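Local coordinates for protein citrinin polyketide synthase (Monascus purpureus, PDB 5MPT) that builds the polyketide precursor of the mycotoxin citrinin, this chain being its C-methyltransferase (CMeT) domain with S-adenosyl-L-homocysteine bound, at residues D29-N34 / W186-E191; E61-P66 / R78-P83; K223-L228 / P258-K263. All blocks are in the same frame, centred on the assembly; numbering follows the deposited sequence. Where two conformers were deposited one is given.

Contact 1. Residues D29-N34 / W186-E191; sequences DDFILN and WIQQAE
F31 and Q189 mark the nearest backbone approach, 6.5 Å between their CA atoms, of two helical segments whose axes come within 9.5 Å and whose N-to-C directions differ by 129°. F31 lays one face of its ring on the second helix. Q189 CA sits over that face, 3.8 Å from the F31 ring centroid and 15° off the normal, which makes a CH-pi contact. The Q189 side chain continues the cover: its CB meets F31 CG at 3.8 Å, and its CG reaches F31 CD2 at the same distance. With CG anti to the backbone N (chi1 -177°) and the chain extended beyond it, Q189 slants past the ring, and its NE2 is held by A24 O near the end of helix 14-26 and by T28 OG1 at the start of helix 28-34. On the CD1/CE1 side of the ring, F31 CE1 lies 3.9 Å from Q188 CG. The Q188 chain then bends at chi2, and its OE1 takes a hydrogen bond from K223 NZ.

Helix 181-198 packs on strands 309-316 and 375-381 of the Rossmann-like methyltransferase sheet, while 29-34 belongs to the N-terminal helix-turn-helix-like part of the chain, so the contact joins the two parts. A looser apolar touch, I32 CD1 to W186 CZ2 at 4.4 Å, extends it toward the sheet. W186 also rests on L314, and its side chain is about 9 Å from that of the catalytic E315.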
loop_
_atom_site.group_PDB
_atom_site.type_symbol
_atom_site.label_atom_id
_atom_site.label_comp_id
_atom_site.label_asym_id
_atom_site.label_seq_id
_atom_site.Cartn_x
_atom_site.Cartn_y
_atom_site.Cartn_z
ATOM N N ASP A 29 0.443 1.169 -18.669
ATOM C CA ASP A 29 0.272 -0.212 -19.126
ATOM C C ASP A 29 1.600 -0.851 -19.502
ATOM O O ASP A 29 1.816 -2.046 -19.267
ATOM C CB ASP A 29 -0.665 -0.261 -20.313
ATOM C CG ASP A 29 -2.100 -0.036 -19.945
ATOM O OD1 ASP A 29 -2.490 -0.408 -18.825
ATOM O OD2 ASP A 29 -2.863 0.474 -20.788
ATOM N N ASP A 30 2.514 -0.055 -20.054
ATOM C CA ASP A 30 3.858 -0.542 -20.333
ATOM C C ASP A 30 4.577 -0.959 -19.066
ATOM O O ASP A 30 5.299 -1.961 -19.069
ATOM C CB ASP A 30 4.702 0.529 -21.032
ATOM C CG ASP A 30 4.166 0.931 -22.421
ATOM O OD1 ASP A 30 4.158 0.090 -23.335
ATOM O OD2 ASP A 30 3.809 2.114 -22.615
ATOM N N PHE A 31 4.458 -0.167 -17.984
ATOM C CA PHE A 31 5.119 -0.556 -16.739
ATOM C C PHE A 31 4.509 -1.828 -16.162
ATOM O O PHE A 31 5.236 -2.681 -15.652
ATOM C CB PHE A 31 5.079 0.589 -15.697
ATOM C CG PHE A 31 6.112 1.640 -15.946
ATOM C CD1 PHE A 31 7.403 1.466 -15.489
ATOM C CD2 PHE A 31 5.836 2.708 -16.752
ATOM C CE1 PHE A 31 8.355 2.344 -15.767
ATOM C CE2 PHE A 31 6.812 3.630 -17.026
ATOM C CZ PHE A 31 8.074 3.439 -16.528
ATOM N N ILE A 32 3.187 -1.986 -16.287
ATOM C CA ILE A 32 2.496 -3.167 -15.781
ATOM C C ILE A 32 2.981 -4.418 -16.510
ATOM O O ILE A 32 3.293 -5.443 -15.891
ATOM C CB ILE A 32 0.977 -2.955 -15.926
ATOM C CG1 ILE A 32 0.502 -1.910 -14.914
ATOM C CG2 ILE A 32 0.210 -4.268 -15.742
ATOM C CD1 ILE A 32 -0.874 -1.402 -15.206
ATOM N N LEU A 33 3.060 -4.353 -17.841
ATOM C CA LEU A 33 3.534 -5.499 -18.610
ATOM C C LEU A 33 5.007 -5.788 -18.325
ATOM O O LEU A 33 5.387 -6.938 -18.068
ATOM C CB LEU A 33 3.312 -5.257 -20.101
ATOM C CG LEU A 33 3.653 -6.423 -21.034
ATOM C CD1 LEU A 33 2.763 -7.627 -20.885
ATOM C CD2 LEU A 33 3.619 -5.868 -22.475
ATOM N N ASN A 34 5.858 -4.767 -18.403
ATOM C CA ASN A 34 7.288 -4.973 -18.202
ATOM C C ASN A 34 7.585 -5.533 -16.825
ATOM O O ASN A 34 8.466 -6.388 -16.657
ATOM C CB ASN A 34 8.025 -3.656 -18.418
ATOM C CG ASN A 34 9.385 -3.639 -17.750
ATOM O OD1 ASN A 34 9.514 -3.275 -16.571
ATOM N ND2 ASN A 34 10.413 -4.035 -18.499
ATOM N N TRP A 186 4.744 0.434 -9.862
ATOM C CA TRP A 186 4.502 1.864 -9.741
ATOM C C TRP A 186 5.676 2.612 -9.126
ATOM O O TRP A 186 5.845 3.796 -9.415
ATOM C CB TRP A 186 3.225 2.108 -8.930
ATOM C CG TRP A 186 2.026 1.791 -9.755
ATOM C CD1 TRP A 186 1.444 2.585 -10.700
ATOM C CD2 TRP A 186 1.296 0.559 -9.760
ATOM N NE1 TRP A 186 0.386 1.934 -11.288
ATOM C CE2 TRP A 186 0.267 0.695 -10.718
ATOM C CE3 TRP A 186 1.383 -0.626 -9.018
ATOM C CZ2 TRP A 186 -0.636 -0.310 -10.981
ATOM C CZ3 TRP A 186 0.503 -1.615 -9.294
ATOM C CH2 TRP A 186 -0.515 -1.447 -10.253
ATOM N N ILE A 187 6.519 1.929 -8.349
ATOM C CA ILE A 187 7.777 2.521 -7.911
ATOM C C ILE A 187 8.685 2.742 -9.106
ATOM O O ILE A 187 9.300 3.797 -9.256
ATOM C CB ILE A 187 8.444 1.633 -6.838
ATOM C CG1 ILE A 187 7.548 1.524 -5.590
ATOM C CG2 ILE A 187 9.807 2.205 -6.464
ATOM C CD1 ILE A 187 8.070 0.540 -4.497
ATOM N N GLN A 188 8.770 1.743 -9.988
ATOM C CA GLN A 188 9.560 1.907 -11.196
ATOM C C GLN A 188 9.007 3.036 -12.044
ATOM O O GLN A 188 9.764 3.804 -12.625
ATOM C CB GLN A 188 9.579 0.578 -11.961
ATOM C CG GLN A 188 10.554 0.524 -13.094
ATOM C CD GLN A 188 11.990 0.343 -12.639
ATOM O OE1 GLN A 188 12.307 -0.602 -11.909
ATOM N NE2 GLN A 188 12.875 1.260 -13.070
ATOM N N GLN A 189 7.688 3.152 -12.131
ATOM C CA GLN A 189 7.089 4.238 -12.895
ATOM C C GLN A 189 7.402 5.596 -12.267
ATOM O O GLN A 189 7.650 6.580 -12.971
ATOM C CB GLN A 189 5.583 3.993 -13.002
ATOM C CG GLN A 189 4.884 5.025 -13.846
ATOM C CD GLN A 189 3.396 4.797 -13.893
ATOM O OE1 GLN A 189 2.827 4.266 -12.958
ATOM N NE2 GLN A 189 2.750 5.208 -14.985
ATOM N N ALA A 190 7.440 5.654 -10.941
ATOM C CA ALA A 190 7.809 6.889 -10.284
ATOM C C ALA A 190 9.255 7.250 -10.568
ATOM O O ALA A 190 9.567 8.438 -10.715
ATOM C CB ALA A 190 7.538 6.781 -8.769
ATOM N N GLU A 191 10.155 6.261 -10.622
ATOM C CA GLU A 191 11.527 6.540 -11.060
ATOM C C GLU A 191 11.549 7.226 -12.421
ATOM O O GLU A 191 12.265 8.203 -12.617
ATOM C CB GLU A 191 12.363 5.270 -11.123
ATOM C CG GLU A 191 12.537 4.548 -9.798
ATOM C CD GLU A 191 13.297 3.252 -9.996
ATOM O OE1 GLU A 191 12.717 2.181 -9.693
ATOM O OE2 GLU A 191 14.454 3.310 -10.486
#

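Contact 2. Residues E61-P66 / R78-P83; sequences EQLGCP and RVPYLP
L63 and V79 bring the two segments together, their CA atoms 6.2 Å apart. The main bump is V79 CG1, a single methyl that pushes into the shallow hollow between two beta carbons of the turn: it is 3.7 Å from C65 CB and 4.2 Å from L63 CB. V79 has chi1 at -67°, which sets CG1 anti to its own carbonyl carbon and directs it at that hollow. On the cysteine it is the beta carbon rather than the sulfur that receives the methyl.

Next along the chain, the P80 ring covers the outer shoulder of L63. P80 CD touches L63 CB at 4.0 Å and lies 3.8 Å from L63 O, while P80 CG meets L63 CD2 at 4.1 Å. The leucine and proline side chains slide past each other in opposite directions, so the leucine branch runs along the proline instead of ending against it.

The turn that presents L63 and C65 is a Schellman motif closing helix 40-62. G64, with phi at 91°, is its C-prime residue; G64 N bonds to E61 O, and C65 N to F60 O. The turn brings C65 CB up against V79 CG1. In the other segment, R78 NE donates to Y81 OH at 2.7 Å, nearly straight at 169° and in the guanidinium plane, and so braces the chain on both sides of V79 and P80. Y81 OH also bonds to E86 OE1.

Within the helix-turn-helix-like part of the chain, the contact joins the end of helix 40-62 to the loop between strand 75-76 and helix 86-98. F60 and M89 also pack on V79, Y93 OH holds V79 N, and helix 149-154 lies against L63 through A150, I153 and T154.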
loop_
_atom_site.group_PDB
_atom_site.type_symbol
_atom_site.label_atom_id
_atom_site.label_comp_id
_atom_site.label_asym_id
_atom_site.label_seq_id
_atom_site.Cartn_x
_atom_site.Cartn_y
_atom_site.Cartn_z
ATOM N N GLU A 61 -13.518 -23.781 11.023
ATOM C CA GLU A 61 -13.609 -25.139 11.545
ATOM C C GLU A 61 -12.966 -25.220 12.935
ATOM O O GLU A 61 -13.544 -25.779 13.892
ATOM C CB GLU A 61 -12.926 -26.075 10.521
ATOM C CG GLU A 61 -13.379 -27.547 10.434
ATOM C CD GLU A 61 -14.879 -27.728 10.228
ATOM O OE1 GLU A 61 -15.554 -28.062 11.214
ATOM O OE2 GLU A 61 -15.382 -27.536 9.101
ATOM N N GLN A 62 -11.771 -24.635 13.062
ATOM C CA GLN A 62 -11.068 -24.582 14.339
ATOM C C GLN A 62 -11.876 -23.861 15.407
ATOM O O GLN A 62 -11.814 -24.231 16.592
ATOM C CB GLN A 62 -9.713 -23.903 14.139
ATOM C CG GLN A 62 -8.773 -24.761 13.305
ATOM C CD GLN A 62 -7.567 -23.968 12.802
ATOM O OE1 GLN A 62 -7.399 -22.781 13.102
ATOM N NE2 GLN A 62 -6.718 -24.637 12.057
ATOM N N LEU A 63 -12.665 -22.864 15.013
ATOM C CA LEU A 63 -13.471 -22.097 15.952
ATOM C C LEU A 63 -14.873 -22.670 16.129
ATOM O O LEU A 63 -15.738 -21.992 16.685
ATOM C CB LEU A 63 -13.540 -20.632 15.491
ATOM C CG LEU A 63 -12.174 -19.944 15.575
ATOM C CD1 LEU A 63 -12.178 -18.590 14.878
ATOM C CD2 LEU A 63 -11.763 -19.779 17.059
ATOM N N GLY A 64 -15.125 -23.884 15.650
ATOM C CA GLY A 64 -16.377 -24.558 15.923
ATOM C C GLY A 64 -17.474 -24.331 14.913
ATOM O O GLY A 64 -18.628 -24.683 15.192
ATOM N N CYS A 65 -17.144 -23.775 13.747
ATOM C CA CYS A 65 -18.086 -23.608 12.646
ATOM C C CYS A 65 -17.844 -24.693 11.616
ATOM O O CYS A 65 -16.833 -24.628 10.889
ATOM C CB CYS A 65 -17.941 -22.235 11.989
ATOM S SG CYS A 65 -19.212 -21.919 10.756
ATOM N N PRO A 66 -18.772 -25.675 11.459
ATOM C CA PRO A 66 -18.579 -26.844 10.591
ATOM C C PRO A 66 -18.848 -26.546 9.124
ATOM O O PRO A 66 -19.563 -27.277 8.438
ATOM C CB PRO A 66 -19.591 -27.844 11.153
ATOM C CG PRO A 66 -20.694 -26.968 11.610
ATOM C CD PRO A 66 -20.040 -25.775 12.206
ATOM N N ARG A 78 -22.137 -17.344 14.068
ATOM C CA ARG A 78 -20.966 -16.498 13.927
ATOM C C ARG A 78 -19.820 -17.080 14.740
ATOM O O ARG A 78 -20.020 -17.573 15.851
ATOM C CB ARG A 78 -21.288 -15.072 14.391
ATOM C CG ARG A 78 -20.489 -13.996 13.735
ATOM C CD ARG A 78 -21.140 -12.626 13.904
ATOM N NE ARG A 78 -20.383 -11.591 13.193
ATOM C CZ ARG A 78 -20.513 -11.305 11.898
ATOM N NH1 ARG A 78 -19.764 -10.351 11.355
ATOM N NH2 ARG A 78 -21.385 -11.965 11.144
ATOM N N VAL A 79 -18.608 -16.998 14.204
ATOM C CA VAL A 79 -17.435 -17.467 14.935
ATOM C C VAL A 79 -17.058 -16.459 16.019
ATOM O O VAL A 79 -17.418 -15.284 15.910
ATOM C CB VAL A 79 -16.253 -17.724 13.993
ATOM C CG1 VAL A 79 -16.586 -18.914 13.080
ATOM C CG2 VAL A 79 -15.923 -16.515 13.188
ATOM N N PRO A 80 -16.354 -16.878 17.070
ATOM C CA PRO A 80 -15.873 -15.922 18.076
ATOM C C PRO A 80 -14.694 -15.102 17.586
ATOM O O PRO A 80 -13.880 -15.562 16.779
ATOM C CB PRO A 80 -15.454 -16.825 19.239
ATOM C CG PRO A 80 -15.150 -18.152 18.596
ATOM C CD PRO A 80 -16.120 -18.278 17.479
ATOM N N TYR A 81 -14.596 -13.884 18.117
ATOM C CA TYR A 81 -13.482 -13.008 17.782
ATOM C C TYR A 81 -13.553 -11.794 18.683
ATOM O O TYR A 81 -14.600 -11.492 19.273
ATOM C CB TYR A 81 -13.488 -12.590 16.300
ATOM C CG TYR A 81 -14.778 -11.964 15.828
ATOM C CD1 TYR A 81 -15.032 -10.619 16.022
ATOM C CD2 TYR A 81 -15.713 -12.711 15.142
ATOM C CE1 TYR A 81 -16.223 -10.049 15.587
ATOM C CE2 TYR A 81 -16.898 -12.157 14.707
ATOM C CZ TYR A 81 -17.147 -10.827 14.932
ATOM O OH TYR A 81 -18.336 -10.310 14.474
ATOM N N LEU A 82 -12.411 -11.124 18.796
ATOM C CA LEU A 82 -12.294 -9.940 19.636
ATOM C C LEU A 82 -13.140 -8.804 19.074
ATOM O O LEU A 82 -13.220 -8.642 17.860
ATOM C CB LEU A 82 -10.849 -9.481 19.716
ATOM C CG LEU A 82 -9.859 -10.302 20.533
ATOM C CD1 LEU A 82 -8.444 -9.845 20.220
ATOM C CD2 LEU A 82 -10.136 -10.191 22.026
ATOM N N PRO A 83 -13.769 -7.997 19.927
ATOM C CA PRO A 83 -14.579 -6.886 19.406
ATOM C C PRO A 83 -13.854 -5.988 18.423
ATOM O O PRO A 83 -14.502 -5.472 17.511
ATOM C CB PRO A 83 -14.977 -6.116 20.676
ATOM C CG PRO A 83 -14.426 -6.938 21.832
ATOM C CD PRO A 83 -14.109 -8.268 21.332
#

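Contact 3. Residues K223-L228 / P258-K263; sequences KMLPLL and PFMKFK
L225 carries most of the first segment's share, meeting both F259 and M260. Its CG is 3.7 Å from M260 SD, and both its methyls, CD1 and CD2, come nearly as close to the same sulfur; the leucine and methionine side chains cross at about a right angle. M260 was deposited in two conformers, and this description is of one, in which bends at chi2 and chi3 swing the thioether toward the helix.

L225 also meets the rim of F259. L225 O lies 3.5 Å from F259 CZ, near the ring plane, and L225 CG is 4.1 Å from F259 CE1. At P226 the helix kinks, because the proline nitrogen makes no bond to the preceding turn. One turn beyond L225 comes L228, whose CB sits 4.0 Å from F259 CZ, so the end of the ring reaches between two successive turns. F259 has CG between its backbone N and carbonyl carbon (chi1 56°), which points the ring at the helix.

The helix is 221-231. F259 stands just before strand 260-264 and M260 at its start; this strand is the outermost on its side of the Rossmann-like sheet, paired in parallel with 235-241. Y237 of that neighbouring strand touches both L228 and M260. Chemically the join is carbon and sulfur packing, with a carbonyl at an aromatic edge as its polar touch, so it depends on apolar fit rather than on charge or hydrogen bonding.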
loop_
_atom_site.group_PDB
_atom_site.type_symbol
_atom_site.label_atom_id
_atom_site.label_comp_id
_atom_site.label_asym_id
_atom_site.label_seq_id
_atom_site.Cartn_x
_atom_site.Cartn_y
_atom_site.Cartn_z
ATOM N N LYS A 223 14.934 2.310 -4.421
ATOM C CA LYS A 223 15.045 2.704 -5.816
ATOM C C LYS A 223 15.380 4.178 -6.009
ATOM O O LYS A 223 16.077 4.523 -6.974
ATOM C CB LYS A 223 13.739 2.392 -6.542
ATOM C CG LYS A 223 13.351 0.908 -6.500
ATOM C CD LYS A 223 14.454 -0.023 -6.987
ATOM C CE LYS A 223 14.681 0.136 -8.461
ATOM N NZ LYS A 223 13.472 -0.315 -9.214
ATOM N N MET A 224 14.895 5.058 -5.131
ATOM C CA MET A 224 15.086 6.486 -5.350
ATOM C C MET A 224 16.544 6.886 -5.169
ATOM O O MET A 224 17.055 7.751 -5.895
ATOM C CB MET A 224 14.191 7.269 -4.401
ATOM C CG MET A 224 12.708 7.076 -4.654
ATOM S SD MET A 224 12.243 7.612 -6.300
ATOM C CE MET A 224 10.987 6.456 -6.803
ATOM N N LEU A 225 17.230 6.273 -4.208
ATOM C CA LEU A 225 18.577 6.729 -3.864
ATOM C C LEU A 225 19.562 6.436 -4.980
ATOM O O LEU A 225 20.278 7.363 -5.395
ATOM C CB LEU A 225 19.018 6.101 -2.539
ATOM C CG LEU A 225 18.506 6.732 -1.237
ATOM C CD1 LEU A 225 17.075 7.237 -1.373
ATOM C CD2 LEU A 225 18.616 5.752 -0.090
ATOM N N PRO A 226 19.671 5.201 -5.492
ATOM C CA PRO A 226 20.520 4.965 -6.673
ATOM C C PRO A 226 20.122 5.816 -7.850
ATOM O O PRO A 226 20.991 6.262 -8.618
ATOM C CB PRO A 226 20.309 3.473 -6.963
ATOM C CG PRO A 226 19.851 2.898 -5.701
ATOM C CD PRO A 226 19.065 3.951 -5.003
ATOM N N LEU A 227 18.819 6.040 -8.032
ATOM C CA LEU A 227 18.372 6.929 -9.101
ATOM C C LEU A 227 18.968 8.326 -8.945
ATOM O O LEU A 227 19.504 8.888 -9.902
ATOM C CB LEU A 227 16.845 6.996 -9.131
ATOM C CG LEU A 227 16.303 7.993 -10.168
ATOM C CD1 LEU A 227 16.636 7.529 -11.584
ATOM C CD2 LEU A 227 14.815 8.228 -10.028
ATOM N N LEU A 228 18.853 8.919 -7.756
ATOM C CA LEU A 228 19.378 10.271 -7.565
ATOM C C LEU A 228 20.903 10.289 -7.635
ATOM O O LEU A 228 21.502 11.266 -8.093
ATOM C CB LEU A 228 18.891 10.821 -6.229
ATOM C CG LEU A 228 17.371 10.987 -6.144
ATOM C CD1 LEU A 228 16.899 11.102 -4.717
ATOM C CD2 LEU A 228 16.972 12.213 -6.930
ATOM N N PRO A 258 25.461 10.273 0.546
ATOM C CA PRO A 258 25.757 11.429 1.400
ATOM C C PRO A 258 24.697 12.514 1.361
ATOM O O PRO A 258 24.773 13.458 2.162
ATOM C CB PRO A 258 27.071 11.944 0.815
ATOM C CG PRO A 258 26.908 11.697 -0.654
ATOM C CD PRO A 258 26.123 10.397 -0.769
ATOM N N PHE A 259 23.730 12.415 0.451
ATOM C CA PHE A 259 22.658 13.387 0.327
ATOM C C PHE A 259 21.461 13.051 1.218
ATOM O O PHE A 259 20.376 13.607 1.015
ATOM C CB PHE A 259 22.215 13.502 -1.139
ATOM C CG PHE A 259 21.792 12.178 -1.779
ATOM C CD1 PHE A 259 20.577 11.587 -1.457
ATOM C CD2 PHE A 259 22.604 11.550 -2.706
ATOM C CE1 PHE A 259 20.185 10.394 -2.034
ATOM C CE2 PHE A 259 22.218 10.352 -3.296
ATOM C CZ PHE A 259 21.006 9.771 -2.955
ATOM N N MET A 260 21.633 12.185 2.209
ATOM C CA MET A 260 20.510 11.674 2.985
ATOM C C MET A 260 20.395 12.377 4.327
ATOM O O MET A 260 21.397 12.650 4.994
ATOM C CB MET A 260 20.646 10.169 3.217
ATOM C CG MET A 260 20.510 9.348 1.961
ATOM S SD MET A 260 18.903 9.489 1.145
ATOM C CE MET A 260 17.842 8.806 2.417
ATOM N N LYS A 261 19.157 12.664 4.702
ATOM C CA LYS A 261 18.779 12.996 6.060
ATOM C C LYS A 261 17.751 11.949 6.485
ATOM O O LYS A 261 17.025 11.408 5.646
ATOM C CB LYS A 261 18.193 14.418 6.158
ATOM C CG LYS A 261 18.997 15.537 5.440
ATOM C CD LYS A 261 20.377 15.799 6.044
ATOM C CE LYS A 261 20.306 16.440 7.423
ATOM N NZ LYS A 261 21.666 16.686 7.997
ATOM N N PHE A 262 17.706 11.636 7.783
ATOM C CA PHE A 262 16.775 10.658 8.335
ATOM C C PHE A 262 16.085 11.245 9.564
ATOM O O PHE A 262 16.749 11.819 10.431
ATOM C CB PHE A 262 17.486 9.355 8.757
ATOM C CG PHE A 262 18.272 8.708 7.670
ATOM C CD1 PHE A 262 19.541 9.168 7.344
ATOM C CD2 PHE A 262 17.752 7.635 6.973
ATOM C CE1 PHE A 262 20.270 8.568 6.335
ATOM C CE2 PHE A 262 18.475 7.044 5.974
ATOM C CZ PHE A 262 19.736 7.510 5.656
ATOM N N LYS A 263 14.763 11.071 9.668
ATOM C CA LYS A 263 14.005 11.717 10.738
ATOM C C LYS A 263 12.654 11.022 10.931
ATOM O O LYS A 263 12.046 10.546 9.966
ATOM C CB LYS A 263 13.803 13.222 10.444
ATOM C CG LYS A 263 13.101 14.016 11.565
ATOM C CD LYS A 263 12.947 15.530 11.235
ATOM C CE LYS A 263 12.324 16.331 12.405
ATOM N NZ LYS A 263 12.205 17.795 12.118
#

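How the contacts relate
Contacts 1 and 3 are neighbours, with centres 21 Å apart, and both involve helices packed on the methyltransferase sheet. They touch directly: K223 NZ, at the start of 223-228, makes a 2.7 Å salt bridge with E191 OE1. Helix 181-198 thus links helix 28-34 to helix 221-231, and contact 3 carries the chain of packing on to the edge strand 260-264. Contact 2 stands apart, 42 Å from contact 1 and 47 Å from contact 3 between centres, across the chain's centre. Its segments fall between the two halves of contact 1 in sequence; contact 3 follows both. Contact 1 therefore joins the N-terminal part to the part built on the methyltransferase sheet, whereas the others act within one part each.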